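Local coordinates for phosphate binding protein (Planctomyces limnophilus, PDB 4JWO) that probably binds phosphate as the PstS-type component of a system that carries it across the cytoplasmic membrane, at residues A255-D260 with C266-P271; A161-I166 with E205-K210; I106-D111 with K130-V135; V135-A140 with E302-L307. One frame throughout, in Å; residues are numbered along the deposited sequence.

Interaction 1 of 4, residues A255-D260 with C266-P271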
loop_
_atom_site.group_PDB
_atom_site.type_symbol
_atom_site.label_atom_id
_atom_site.label_comp_id
_atom_site.label_asym_id
_atom_site.label_seq_id
_atom_site.Cartn_x
_atom_site.Cartn_y
_atom_site.Cartn_z
ATOM N N ALA A 255 14.491 -9.124 8.413
ATOM C CA ALA A 255 13.092 -9.135 8.021
ATOM C C ALA A 255 12.454 -10.422 8.517
ATOM O O ALA A 255 12.982 -11.521 8.301
ATOM C CB ALA A 255 12.932 -9.011 6.502
ATOM N N VAL A 256 11.321 -10.278 9.188
ATOM C CA VAL A 256 10.563 -11.427 9.667
ATOM C C VAL A 256 9.873 -12.122 8.498
ATOM O O VAL A 256 9.269 -11.477 7.636
ATOM C CB VAL A 256 9.520 -10.978 10.712
ATOM C CG1 VAL A 256 8.608 -12.129 11.122
ATOM C CG2 VAL A 256 10.237 -10.381 11.929
ATOM N N LYS A 257 9.990 -13.443 8.456
ATOM C CA LYS A 257 9.250 -14.226 7.473
ATOM C C LYS A 257 7.809 -14.360 7.952
ATOM O O LYS A 257 7.574 -14.529 9.143
ATOM C CB LYS A 257 9.895 -15.598 7.302
ATOM C CG LYS A 257 11.361 -15.519 6.921
ATOM C CD LYS A 257 11.970 -16.899 6.804
ATOM C CE LYS A 257 13.362 -16.837 6.203
ATOM N NZ LYS A 257 14.294 -16.010 7.012
ATOM N N ILE A 258 6.855 -14.282 7.024
ATOM C CA ILE A 258 5.444 -14.142 7.380
ATOM C C ILE A 258 4.587 -15.339 6.959
ATOM O O ILE A 258 4.582 -15.736 5.791
ATOM C CB ILE A 258 4.853 -12.846 6.773
ATOM C CG1 ILE A 258 5.623 -11.612 7.263
ATOM C CG2 ILE A 258 3.362 -12.696 7.115
ATOM C CD1 ILE A 258 5.473 -11.332 8.755
ATOM N N SER A 259 3.873 -15.916 7.922
ATOM C CA SER A 259 2.886 -16.952 7.632
ATOM C C SER A 259 1.486 -16.387 7.798
ATOM O O SER A 259 1.229 -15.653 8.745
ATOM C CB SER A 259 3.053 -18.130 8.581
ATOM O OG SER A 259 4.277 -18.791 8.342
ATOM N N ASP A 260 0.579 -16.749 6.893
ATOM C CA ASP A 260 -0.778 -16.214 6.940
ATOM C C ASP A 260 -1.865 -17.230 7.298
ATOM O O ASP A 260 -3.048 -16.893 7.305
ATOM C CB ASP A 260 -1.123 -15.488 5.625
ATOM C CG ASP A 260 -1.365 -16.437 4.462
ATOM O OD1 ASP A 260 -1.061 -17.648 4.572
ATOM O OD2 ASP A 260 -1.863 -15.959 3.413
ATOM N N CYS A 266 5.939 -18.932 6.274
ATOM C CA CYS A 266 7.253 -18.328 6.527
ATOM C C CYS A 266 7.895 -17.745 5.263
ATOM O O CYS A 266 8.999 -18.120 4.872
ATOM C CB CYS A 266 8.194 -19.317 7.230
ATOM S SG CYS A 266 7.587 -19.847 8.862
ATOM N N VAL A 267 7.178 -16.821 4.626
ATOM C CA VAL A 267 7.646 -16.206 3.399
ATOM C C VAL A 267 8.509 -14.984 3.682
ATOM O O VAL A 267 8.077 -14.043 4.353
ATOM C CB VAL A 267 6.453 -15.812 2.503
ATOM C CG1 VAL A 267 6.945 -15.240 1.189
ATOM C CG2 VAL A 267 5.546 -17.022 2.259
ATOM N N GLU A 268 9.746 -15.017 3.197
ATOM C CA GLU A 268 10.653 -13.882 3.329
ATOM C C GLU A 268 10.260 -12.834 2.292
ATOM O O GLU A 268 10.020 -13.181 1.141
ATOM C CB GLU A 268 12.085 -14.353 3.078
ATOM C CG GLU A 268 13.142 -13.272 3.185
ATOM C CD GLU A 268 14.506 -13.771 2.752
ATOM O OE1 GLU A 268 14.629 -14.977 2.449
ATOM O OE2 GLU A 268 15.454 -12.958 2.712
ATOM N N PRO A 269 10.185 -11.547 2.688
ATOM C CA PRO A 269 9.938 -10.498 1.691
ATOM C C PRO A 269 11.192 -10.263 0.842
ATOM O O PRO A 269 12.255 -9.880 1.349
ATOM C CB PRO A 269 9.610 -9.267 2.545
ATOM C CG PRO A 269 10.375 -9.510 3.822
ATOM C CD PRO A 269 10.296 -11.001 4.053
ATOM N N THR A 270 11.077 -10.545 -0.454
ATOM C CA THR A 270 12.164 -10.332 -1.405
ATOM C C THR A 270 11.504 -9.832 -2.680
ATOM O O THR A 270 10.280 -9.920 -2.813
ATOM C CB THR A 270 12.902 -11.641 -1.756
ATOM O OG1 THR A 270 12.032 -12.496 -2.517
ATOM C CG2 THR A 270 13.403 -12.369 -0.509
ATOM N N PRO A 271 12.300 -9.326 -3.634
ATOM C CA PRO A 271 11.636 -8.895 -4.866
ATOM C C PRO A 271 10.910 -10.047 -5.540
ATOM O O PRO A 271 9.843 -9.839 -6.128
ATOM C CB PRO A 271 12.798 -8.412 -5.727
ATOM C CG PRO A 271 13.793 -7.917 -4.726
ATOM C CD PRO A 271 13.710 -8.898 -3.590
#

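Interaction 2 of 4, residues A161-I166 with E205-K210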
loop_
_atom_site.group_PDB
_atom_site.type_symbol
_atom_site.label_atom_id
_atom_site.label_comp_id
_atom_site.label_asym_id
_atom_site.label_seq_id
_atom_site.Cartn_x
_atom_site.Cartn_y
_atom_site.Cartn_z
ATOM N N ALA A 161 -1.587 -13.981 12.857
ATOM C CA ALA A 161 -2.271 -14.081 14.140
ATOM C C ALA A 161 -1.385 -13.586 15.285
ATOM O O ALA A 161 -1.866 -12.902 16.188
ATOM C CB ALA A 161 -2.744 -15.501 14.396
ATOM N N GLU A 162 -0.097 -13.923 15.250
ATOM C CA GLU A 162 0.818 -13.445 16.284
ATOM C C GLU A 162 1.010 -11.943 16.209
ATOM O O GLU A 162 1.057 -11.260 17.230
ATOM C CB GLU A 162 2.163 -14.169 16.214
ATOM C CG GLU A 162 2.076 -15.545 16.817
ATOM C CD GLU A 162 3.217 -16.449 16.416
ATOM O OE1 GLU A 162 3.964 -16.112 15.470
ATOM O OE2 GLU A 162 3.360 -17.514 17.056
ATOM N N LEU A 163 1.104 -11.422 14.994
ATOM C CA LEU A 163 1.235 -9.980 14.834
ATOM C C LEU A 163 -0.013 -9.264 15.350
ATOM O O LEU A 163 0.078 -8.177 15.935
ATOM C CB LEU A 163 1.547 -9.636 13.374
ATOM C CG LEU A 163 2.963 -10.088 12.948
ATOM C CD1 LEU A 163 3.131 -10.079 11.427
ATOM C CD2 LEU A 163 4.050 -9.230 13.598
ATOM N N ASN A 164 -1.175 -9.878 15.154
ATOM C CA ASN A 164 -2.428 -9.314 15.650
ATOM C C ASN A 164 -2.470 -9.355 17.172
ATOM O O ASN A 164 -2.921 -8.425 17.824
ATOM C CB ASN A 164 -3.634 -10.040 15.029
ATOM C CG ASN A 164 -4.942 -9.662 15.675
ATOM O OD1 ASN A 164 -5.604 -10.503 16.287
ATOM N ND2 ASN A 164 -5.337 -8.396 15.543
ATOM N N LYS A 165 -1.966 -10.440 17.741
ATOM C CA LYS A 165 -1.881 -10.570 19.185
ATOM C C LYS A 165 -1.074 -9.410 19.784
ATOM O O LYS A 165 -1.393 -8.903 20.860
ATOM C CB LYS A 165 -1.219 -11.914 19.520
ATOM C CG LYS A 165 -1.373 -12.368 20.943
ATOM C CD LYS A 165 -0.747 -13.750 21.096
ATOM C CE LYS A 165 -1.036 -14.356 22.450
ATOM N NZ LYS A 165 -0.358 -15.677 22.579
ATOM N N ILE A 166 -0.037 -8.991 19.069
ATOM C CA ILE A 166 0.833 -7.903 19.520
ATOM C C ILE A 166 0.215 -6.522 19.265
ATOM O O ILE A 166 0.241 -5.650 20.135
ATOM C CB ILE A 166 2.189 -7.965 18.802
ATOM C CG1 ILE A 166 2.979 -9.203 19.246
ATOM C CG2 ILE A 166 3.003 -6.709 19.075
ATOM C CD1 ILE A 166 4.136 -9.516 18.345
ATOM N N GLU A 205 -4.889 -2.712 8.605
ATOM C CA GLU A 205 -5.963 -3.367 7.854
ATOM C C GLU A 205 -5.744 -4.878 7.774
ATOM O O GLU A 205 -6.649 -5.663 8.064
ATOM C CB GLU A 205 -6.060 -2.799 6.429
ATOM C CG GLU A 205 -7.064 -3.511 5.514
ATOM C CD GLU A 205 -6.984 -3.027 4.065
ATOM O OE1 GLU A 205 -6.476 -1.905 3.828
ATOM O OE2 GLU A 205 -7.415 -3.769 3.162
ATOM N N VAL A 206 -4.543 -5.283 7.387
ATOM C CA VAL A 206 -4.344 -6.697 7.084
ATOM C C VAL A 206 -3.917 -7.517 8.291
ATOM O O VAL A 206 -4.098 -8.737 8.303
ATOM C CB VAL A 206 -3.404 -6.921 5.880
ATOM C CG1 VAL A 206 -3.968 -6.195 4.652
ATOM C CG2 VAL A 206 -1.979 -6.468 6.199
ATOM N N ILE A 207 -3.407 -6.846 9.317
ATOM C CA ILE A 207 -3.020 -7.531 10.547
ATOM C C ILE A 207 -4.148 -7.544 11.575
ATOM O O ILE A 207 -4.420 -8.576 12.207
ATOM C CB ILE A 207 -1.745 -6.921 11.166
ATOM C CG1 ILE A 207 -0.541 -7.106 10.227
ATOM C CG2 ILE A 207 -1.455 -7.547 12.520
ATOM C CD1 ILE A 207 -0.313 -8.560 9.776
ATOM N N ASN A 208 -4.834 -6.410 11.736
ATOM C CA ASN A 208 -5.889 -6.319 12.738
ATOM C C ASN A 208 -7.303 -6.420 12.190
ATOM O O ASN A 208 -8.223 -6.826 12.900
ATOM C CB ASN A 208 -5.742 -5.026 13.545
ATOM C CG ASN A 208 -4.474 -4.998 14.354
ATOM O OD1 ASN A 208 -3.944 -6.045 14.715
ATOM N ND2 ASN A 208 -3.975 -3.803 14.646
ATOM N N GLY A 209 -7.489 -6.041 10.930
ATOM C CA GLY A 209 -8.819 -6.030 10.349
ATOM C C GLY A 209 -9.297 -4.694 9.811
ATOM O O GLY A 209 -8.608 -3.675 9.905
ATOM N N LYS A 210 -10.504 -4.712 9.251
ATOM C CA LYS A 210 -11.076 -3.551 8.572
ATOM C C LYS A 210 -11.226 -2.320 9.465
ATOM O O LYS A 210 -11.260 -1.197 8.966
ATOM C CB LYS A 210 -12.423 -3.914 7.941
HETATM O O HOH W 1 -7.937 -7.319 15.730
#

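Interaction 3 of 4, residues I106-D111 with K130-V135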
loop_
_atom_site.group_PDB
_atom_site.type_symbol
_atom_site.label_atom_id
_atom_site.label_comp_id
_atom_site.label_asym_id
_atom_site.label_seq_id
_atom_site.Cartn_x
_atom_site.Cartn_y
_atom_site.Cartn_z
ATOM N N ILE A 106 -19.126 5.638 -7.441
ATOM C CA ILE A 106 -20.458 5.137 -7.774
ATOM C C ILE A 106 -21.472 6.285 -7.822
ATOM O O ILE A 106 -22.373 6.290 -8.664
ATOM C CB ILE A 106 -20.910 4.042 -6.774
ATOM C CG1 ILE A 106 -20.089 2.769 -6.988
ATOM C CG2 ILE A 106 -22.396 3.735 -6.920
ATOM C CD1 ILE A 106 -20.051 1.849 -5.779
ATOM N N ALA A 107 -21.310 7.261 -6.933
ATOM C CA ALA A 107 -22.181 8.438 -6.915
ATOM C C ALA A 107 -21.821 9.439 -8.019
ATOM O O ALA A 107 -22.470 10.483 -8.156
ATOM C CB ALA A 107 -22.143 9.111 -5.546
ATOM N N GLU A 108 -20.787 9.111 -8.793
ATOM C CA GLU A 108 -20.339 9.914 -9.933
ATOM C C GLU A 108 -19.932 11.331 -9.548
ATOM O O GLU A 108 -20.238 12.291 -10.255
ATOM C CB GLU A 108 -21.400 9.932 -11.037
ATOM C CG GLU A 108 -21.679 8.551 -11.613
ATOM C CD GLU A 108 -22.523 8.593 -12.870
ATOM O OE1 GLU A 108 -23.758 8.747 -12.759
ATOM O OE2 GLU A 108 -21.943 8.475 -13.972
ATOM N N GLU A 109 -19.228 11.447 -8.428
ATOM C CA GLU A 109 -18.802 12.741 -7.912
ATOM C C GLU A 109 -17.297 12.957 -8.086
ATOM O O GLU A 109 -16.768 14.004 -7.710
ATOM C CB GLU A 109 -19.213 12.879 -6.440
ATOM C CG GLU A 109 -20.731 12.912 -6.234
ATOM C CD GLU A 109 -21.155 12.537 -4.821
ATOM O OE1 GLU A 109 -20.307 12.029 -4.050
ATOM O OE2 GLU A 109 -22.347 12.737 -4.493
ATOM N N ILE A 110 -16.620 11.961 -8.657
ATOM C CA ILE A 110 -15.185 12.038 -8.956
ATOM C C ILE A 110 -14.853 11.385 -10.311
ATOM O O ILE A 110 -15.688 10.694 -10.892
ATOM C CB ILE A 110 -14.325 11.376 -7.848
ATOM C CG1 ILE A 110 -14.692 9.902 -7.684
ATOM C CG2 ILE A 110 -14.468 12.124 -6.520
ATOM C CD1 ILE A 110 -13.810 9.163 -6.691
ATOM N N ASP A 111 -13.629 11.589 -10.796
ATOM C CA ASP A 111 -13.220 11.072 -12.108
ATOM C C ASP A 111 -12.343 9.832 -12.011
ATOM O O ASP A 111 -12.411 8.938 -12.855
ATOM C CB ASP A 111 -12.440 12.139 -12.874
ATOM C CG ASP A 111 -13.241 13.397 -13.088
ATOM O OD1 ASP A 111 -14.458 13.287 -13.334
ATOM O OD2 ASP A 111 -12.651 14.494 -12.999
ATOM N N LYS A 130 -25.515 1.506 -12.723
ATOM C CA LYS A 130 -25.581 2.934 -13.027
ATOM C C LYS A 130 -25.002 3.272 -14.393
ATOM O O LYS A 130 -24.829 4.440 -14.729
ATOM C CB LYS A 130 -24.868 3.743 -11.939
ATOM C CG LYS A 130 -25.699 3.962 -10.689
ATOM C CD LYS A 130 -24.845 4.479 -9.548
ATOM C CE LYS A 130 -25.692 4.846 -8.345
ATOM N NZ LYS A 130 -26.630 5.971 -8.626
ATOM N N GLY A 131 -24.694 2.248 -15.176
ATOM C CA GLY A 131 -24.130 2.454 -16.494
ATOM C C GLY A 131 -22.666 2.843 -16.452
ATOM O O GLY A 131 -22.115 3.311 -17.446
ATOM N N ILE A 132 -22.031 2.647 -15.298
ATOM C CA ILE A 132 -20.632 3.020 -15.123
ATOM C C ILE A 132 -19.725 1.904 -15.636
ATOM O O ILE A 132 -19.730 0.789 -15.111
ATOM C CB ILE A 132 -20.308 3.337 -13.642
ATOM C CG1 ILE A 132 -21.206 4.465 -13.124
ATOM C CG2 ILE A 132 -18.849 3.727 -13.479
ATOM C CD1 ILE A 132 -20.929 4.839 -11.676
ATOM N N ASP A 133 -18.949 2.211 -16.670
ATOM C CA ASP A 133 -18.057 1.241 -17.286
ATOM C C ASP A 133 -16.630 1.463 -16.795
ATOM O O ASP A 133 -15.833 2.136 -17.453
ATOM C CB ASP A 133 -18.118 1.390 -18.803
ATOM C CG ASP A 133 -17.548 0.197 -19.535
ATOM O OD1 ASP A 133 -16.973 -0.703 -18.878
ATOM O OD2 ASP A 133 -17.673 0.164 -20.778
ATOM N N TYR A 134 -16.309 0.890 -15.638
ATOM C CA TYR A 134 -15.023 1.140 -14.998
ATOM C C TYR A 134 -13.859 0.495 -15.755
ATOM O O TYR A 134 -14.018 -0.545 -16.393
ATOM C CB TYR A 134 -15.051 0.647 -13.544
ATOM C CG TYR A 134 -14.984 -0.861 -13.370
ATOM C CD1 TYR A 134 -13.764 -1.523 -13.349
ATOM C CD2 TYR A 134 -16.135 -1.612 -13.195
ATOM C CE1 TYR A 134 -13.692 -2.889 -13.184
ATOM C CE2 TYR A 134 -16.070 -2.987 -13.023
ATOM C CZ TYR A 134 -14.845 -3.616 -13.018
ATOM O OH TYR A 134 -14.768 -4.980 -12.851
ATOM N N VAL A 135 -12.684 1.110 -15.668
ATOM C CA VAL A 135 -11.460 0.509 -16.189
ATOM C C VAL A 135 -10.436 0.451 -15.063
ATOM O O VAL A 135 -10.207 1.442 -14.371
ATOM C CB VAL A 135 -10.880 1.303 -17.376
ATOM C CG1 VAL A 135 -9.753 0.518 -18.024
ATOM C CG2 VAL A 135 -11.967 1.607 -18.398
HETATM O O HOH W 2 -24.378 7.926 -9.711
HETATM O O HOH W 3 -25.847 6.707 -13.444
#

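Interaction 4 of 4, residues V135-A140 with E302-L307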
loop_
_atom_site.group_PDB
_atom_site.type_symbol
_atom_site.label_atom_id
_atom_site.label_comp_id
_atom_site.label_asym_id
_atom_site.label_seq_id
_atom_site.Cartn_x
_atom_site.Cartn_y
_atom_site.Cartn_z
ATOM N N VAL A 135 -12.684 1.110 -15.668
ATOM C CA VAL A 135 -11.460 0.509 -16.189
ATOM C C VAL A 135 -10.436 0.451 -15.063
ATOM O O VAL A 135 -10.207 1.442 -14.371
ATOM C CB VAL A 135 -10.880 1.303 -17.376
ATOM C CG1 VAL A 135 -9.753 0.518 -18.024
ATOM C CG2 VAL A 135 -11.967 1.607 -18.398
ATOM N N GLU A 136 -9.824 -0.717 -14.882
ATOM C CA GLU A 136 -8.896 -0.944 -13.783
ATOM C C GLU A 136 -7.453 -0.884 -14.265
ATOM O O GLU A 136 -7.090 -1.519 -15.255
ATOM C CB GLU A 136 -9.180 -2.316 -13.168
ATOM C CG GLU A 136 -8.139 -2.834 -12.216
ATOM C CD GLU A 136 -8.529 -4.195 -11.682
ATOM O OE1 GLU A 136 -9.605 -4.289 -11.050
ATOM O OE2 GLU A 136 -7.786 -5.176 -11.919
ATOM N N PHE A 137 -6.633 -0.108 -13.572
ATOM C CA PHE A 137 -5.211 -0.035 -13.885
ATOM C C PHE A 137 -4.359 -0.383 -12.678
ATOM O O PHE A 137 -4.428 0.296 -11.662
ATOM C CB PHE A 137 -4.871 1.372 -14.376
ATOM C CG PHE A 137 -5.542 1.734 -15.661
ATOM C CD1 PHE A 137 -5.089 1.204 -16.859
ATOM C CD2 PHE A 137 -6.636 2.592 -15.682
ATOM C CE1 PHE A 137 -5.705 1.522 -18.060
ATOM C CE2 PHE A 137 -7.258 2.916 -16.878
ATOM C CZ PHE A 137 -6.785 2.380 -18.074
ATOM N N GLN A 138 -3.554 -1.443 -12.783
ATOM C CA GLN A 138 -2.589 -1.756 -11.738
ATOM C C GLN A 138 -1.377 -0.844 -11.912
ATOM O O GLN A 138 -0.767 -0.810 -12.981
ATOM C CB GLN A 138 -2.156 -3.219 -11.820
ATOM C CG GLN A 138 -1.255 -3.643 -10.677
ATOM C CD GLN A 138 -0.868 -5.104 -10.744
ATOM O OE1 GLN A 138 -1.604 -5.936 -11.289
ATOM N NE2 GLN A 138 0.280 -5.421 -10.204
ATOM N N VAL A 139 -1.023 -0.103 -10.870
ATOM C CA VAL A 139 -0.026 0.958 -11.036
ATOM C C VAL A 139 1.246 0.798 -10.207
ATOM O O VAL A 139 2.247 1.450 -10.483
ATOM C CB VAL A 139 -0.636 2.355 -10.791
ATOM C CG1 VAL A 139 -1.774 2.601 -11.770
ATOM C CG2 VAL A 139 -1.134 2.493 -9.351
ATOM N N ALA A 140 1.205 -0.067 -9.202
ATOM C CA ALA A 140 2.334 -0.250 -8.305
ATOM C C ALA A 140 2.096 -1.469 -7.455
ATOM O O ALA A 140 0.998 -2.012 -7.434
ATOM C CB ALA A 140 2.494 0.982 -7.409
ATOM N N GLU A 302 -4.882 11.529 -20.862
ATOM C CA GLU A 302 -3.481 11.912 -20.728
ATOM C C GLU A 302 -2.928 11.623 -19.335
ATOM O O GLU A 302 -1.751 11.294 -19.181
ATOM C CB GLU A 302 -3.289 13.389 -21.074
ATOM C CG GLU A 302 -1.857 13.755 -21.379
ATOM C CD GLU A 302 -1.247 12.849 -22.432
ATOM O OE1 GLU A 302 -1.948 12.506 -23.408
ATOM O OE2 GLU A 302 -0.068 12.470 -22.278
ATOM N N PHE A 303 -3.775 11.742 -18.319
ATOM C CA PHE A 303 -3.342 11.476 -16.955
ATOM C C PHE A 303 -3.018 10.000 -16.745
ATOM O O PHE A 303 -2.034 9.659 -16.087
ATOM C CB PHE A 303 -4.394 11.928 -15.941
ATOM C CG PHE A 303 -4.022 11.625 -14.517
ATOM C CD1 PHE A 303 -2.985 12.307 -13.899
ATOM C CD2 PHE A 303 -4.706 10.660 -13.793
ATOM C CE1 PHE A 303 -2.635 12.029 -12.585
ATOM C CE2 PHE A 303 -4.360 10.378 -12.478
ATOM C CZ PHE A 303 -3.324 11.069 -11.874
ATOM N N ILE A 304 -3.853 9.125 -17.295
ATOM C CA ILE A 304 -3.625 7.690 -17.165
ATOM C C ILE A 304 -2.382 7.267 -17.945
ATOM O O ILE A 304 -1.587 6.462 -17.465
ATOM C CB ILE A 304 -4.846 6.861 -17.621
ATOM C CG1 ILE A 304 -6.061 7.176 -16.745
ATOM C CG2 ILE A 304 -4.532 5.373 -17.557
ATOM C CD1 ILE A 304 -5.879 6.801 -15.290
ATOM N N LYS A 305 -2.214 7.828 -19.140
ATOM C CA LYS A 305 -1.057 7.526 -19.982
ATOM C C LYS A 305 0.277 7.822 -19.292
ATOM O O LYS A 305 1.179 6.980 -19.272
ATOM C CB LYS A 305 -1.153 8.286 -21.306
ATOM C CG LYS A 305 0.048 8.104 -22.213
ATOM C CD LYS A 305 -0.091 8.953 -23.472
ATOM C CE LYS A 305 1.199 8.966 -24.278
ATOM N NZ LYS A 305 1.123 9.883 -25.452
ATOM N N PHE A 306 0.393 9.013 -18.718
ATOM C CA PHE A 306 1.597 9.400 -17.982
ATOM C C PHE A 306 1.847 8.458 -16.805
ATOM O O PHE A 306 2.983 8.074 -16.521
ATOM C CB PHE A 306 1.467 10.843 -17.489
ATOM C CG PHE A 306 2.661 11.334 -16.722
ATOM C CD1 PHE A 306 3.827 11.682 -17.381
ATOM C CD2 PHE A 306 2.616 11.449 -15.344
ATOM C CE1 PHE A 306 4.932 12.136 -16.678
ATOM C CE2 PHE A 306 3.718 11.903 -14.634
ATOM C CZ PHE A 306 4.876 12.247 -15.307
ATOM N N LEU A 307 0.765 8.086 -16.134
ATOM C CA LEU A 307 0.816 7.196 -14.982
ATOM C C LEU A 307 1.421 5.831 -15.332
ATOM O O LEU A 307 2.186 5.259 -14.553
ATOM C CB LEU A 307 -0.601 7.044 -14.419
ATOM C CG LEU A 307 -0.867 6.210 -13.173
ATOM C CD1 LEU A 307 0.037 6.658 -12.051
ATOM C CD2 LEU A 307 -2.334 6.340 -12.770
HETATM O O HOH W 4 2.062 2.701 -13.374
#

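Interaction 1 of 4, residues A255-D260 with C266-P271
I258 and V267 pair through their backbones. I258 N donates to V267 O at 2.9 Å, and V267 N donates back to I258 O at 3.0 Å. The pair is a single antiparallel bridge of the hydrogen-bonded kind, and the chain after it does not continue as a strand. S259 extends the tight part. Its OG lies beside its own backbone N (chi1 -67°), from where it accepts from C266 N at 2.7 Å. The hydroxyl thus adds a third bond next to the bridge by gripping the backbone of C266. The chain leaving strand 254-259 turns back after five residues and runs beside the strand's end at this single bridge, before helix 271-275. It does so in the half of the periplasmic binding protein fold that also holds strand 157-159. C266 ties the returning chain to that strand through the disulfide with C157, and S259 also packs on C157. A second close-packed spot lies at the other end, where the CB of A255 meets the CG of P269 at 3.7 Å. P269 is buried there against Y279 and T145. The looser side belongs to K257 and E268. K257 lays its CB against the carbonyl carbon of C266 at 3.6 Å, and its CG then passes over the CA of E268. E268 is exposed. The opposite charges come near without meeting: K257 NZ stays 4.7 Å from E268 OE1, so any attraction between them is probably modest.

Interaction 2 of 4, residues A161-I166 with E205-K210
This is a small helix-to-helix contact, part apolar and part amide, between L163 and N164 of helix 160-167 and I207 and N208 in the last turn of helix 198-208. The apolar part is led by I207. Its CG2 is set opposite the backbone N, and this branch presses on the backbone of the other helix, 3.5 Å from N164 N and 3.6 Å from L163 C. The same methyl lies 3.8 Å from L163 CB. The other branch of I207 ends in CD1, which reaches the CD1 of L163 at 4.1 Å. L163 and I207 are both buried. Both helices belong to one lobe of the periplasmic binding protein fold, where L163 and I166 pack on M158 of strand 157-159. Helix 198-208 gives way to G209, which takes a positive phi, and N208 sits just before that change. The polar part lies at this end. N164 swings its CG away from its own N (chi1 170°) and across to the other helix. ND2 donates to N208 OD1 at 2.9 Å, with 155° at the hydrogen. OD1 lies almost in the amide plane of N164, but the two amides are turned 63° against each other. N164 ND2 stands somewhat out of the N208 carbonyl plane. ND2 of N164 also gives to a water at 2.8 Å, which in turn donates to N208 O. N208 uses its own ND2 on S213 O, so both ends of its amide are engaged.

Interaction 3 of 4, residues I106-D111 with K130-V135
The chain around I106 and E108 leaves helix 98-106 through a Schellman motif, with E108 at positive phi, and the CA atoms of I106 and I132 come within 7.6 Å of each other. A second Schellman motif, with G131 at positive phi, ends helix 121-129. K130 lays its aliphatic chain across I106 at about a right angle. Its CD touches I106 O at 3.2 Å and I106 CG2 at 3.7 Å. The CD1 of I132 lies against the same carbonyl O and meets the CG of E108, the latter at 3.8 Å. E108 and I132 run past each other in opposite directions. The polar link is made by water. The K130 chain is extended to CE and bends only at its last torsion (chi4 -64°), which carries NZ to one water. This water donates to I106 O at 2.8 Å and to E108 OE1. It thus bridges the K130 ammonium and the E108 carboxylate, whose NZ and OE1 are 5.7 Å apart. Another water donates to E108 OE1 and to K130 O. E108 and K130 are both exposed, whereas I106 and I132 are buried. I106 packs on E126 and C127 of helix 121-129, and I132 on C127 and on F105 of helix 98-106, just before strand 134-148 begins.

Interaction 4 of 4, residues V135-A140 with E302-L307
F137 and V139 of strand 134-148 meet I304 and L307 of helix 298-308. It is a strand-on-helix layer of the alpha/beta sandwich in one lobe of the periplasmic binding protein fold. The four side chains are all buried. F137 leaves the strand toward the helix and offers a ring face to I304. The I304 CG2 lies 3.8 Å from the ring centroid and only 13° off the ring normal, which makes a CH-pi contact centred on the face. F137 CG and I304 CG1 each lie beside their own backbone N. In I304 this leaves CG2 opposite the N (chi1 -62°), and CG2 is therefore the branch that reaches the ring. The two side chains cross at about a right angle. V139 and L307 meet more obliquely, one helical turn further on. V139 CG1 comes within 3.9 Å of L307 CD2. The first torsion of L307 sends CG toward V139, and the second, near 53°, presents CD2 as the methyl that touches. F137 and I304 also both touch L336 of helix 326-340, while I304 and L307 rest on I288 of the neighbouring strand 283-291. Polar groups meet only through solvent here: a single water donates to L307 O at 2.8 Å and to V139 O at 3.2 Å.

Overall arrangement
From the N terminus, interaction 3 closes first, joining the end of helix 98-106 to the turn between helix 121-129 and strand 134-148. The chain runs on through V135 into interaction 4, where that strand meets helix 298-308 late in the chain. That long loop encloses interactions 2 and 1, which follow one another in series. Interaction 2 joins helices 160-167 and 198-208, and interaction 1 closes a short turn after strand 254-259. The two touch, I258 CD1 to L163 CD1 at 3.8 Å. Interactions 3 and 4 lie on one side of the chain centre, with interaction 1 opposite. Strands 134-148 and 254-259 are neighbours in the sheet linking these sides.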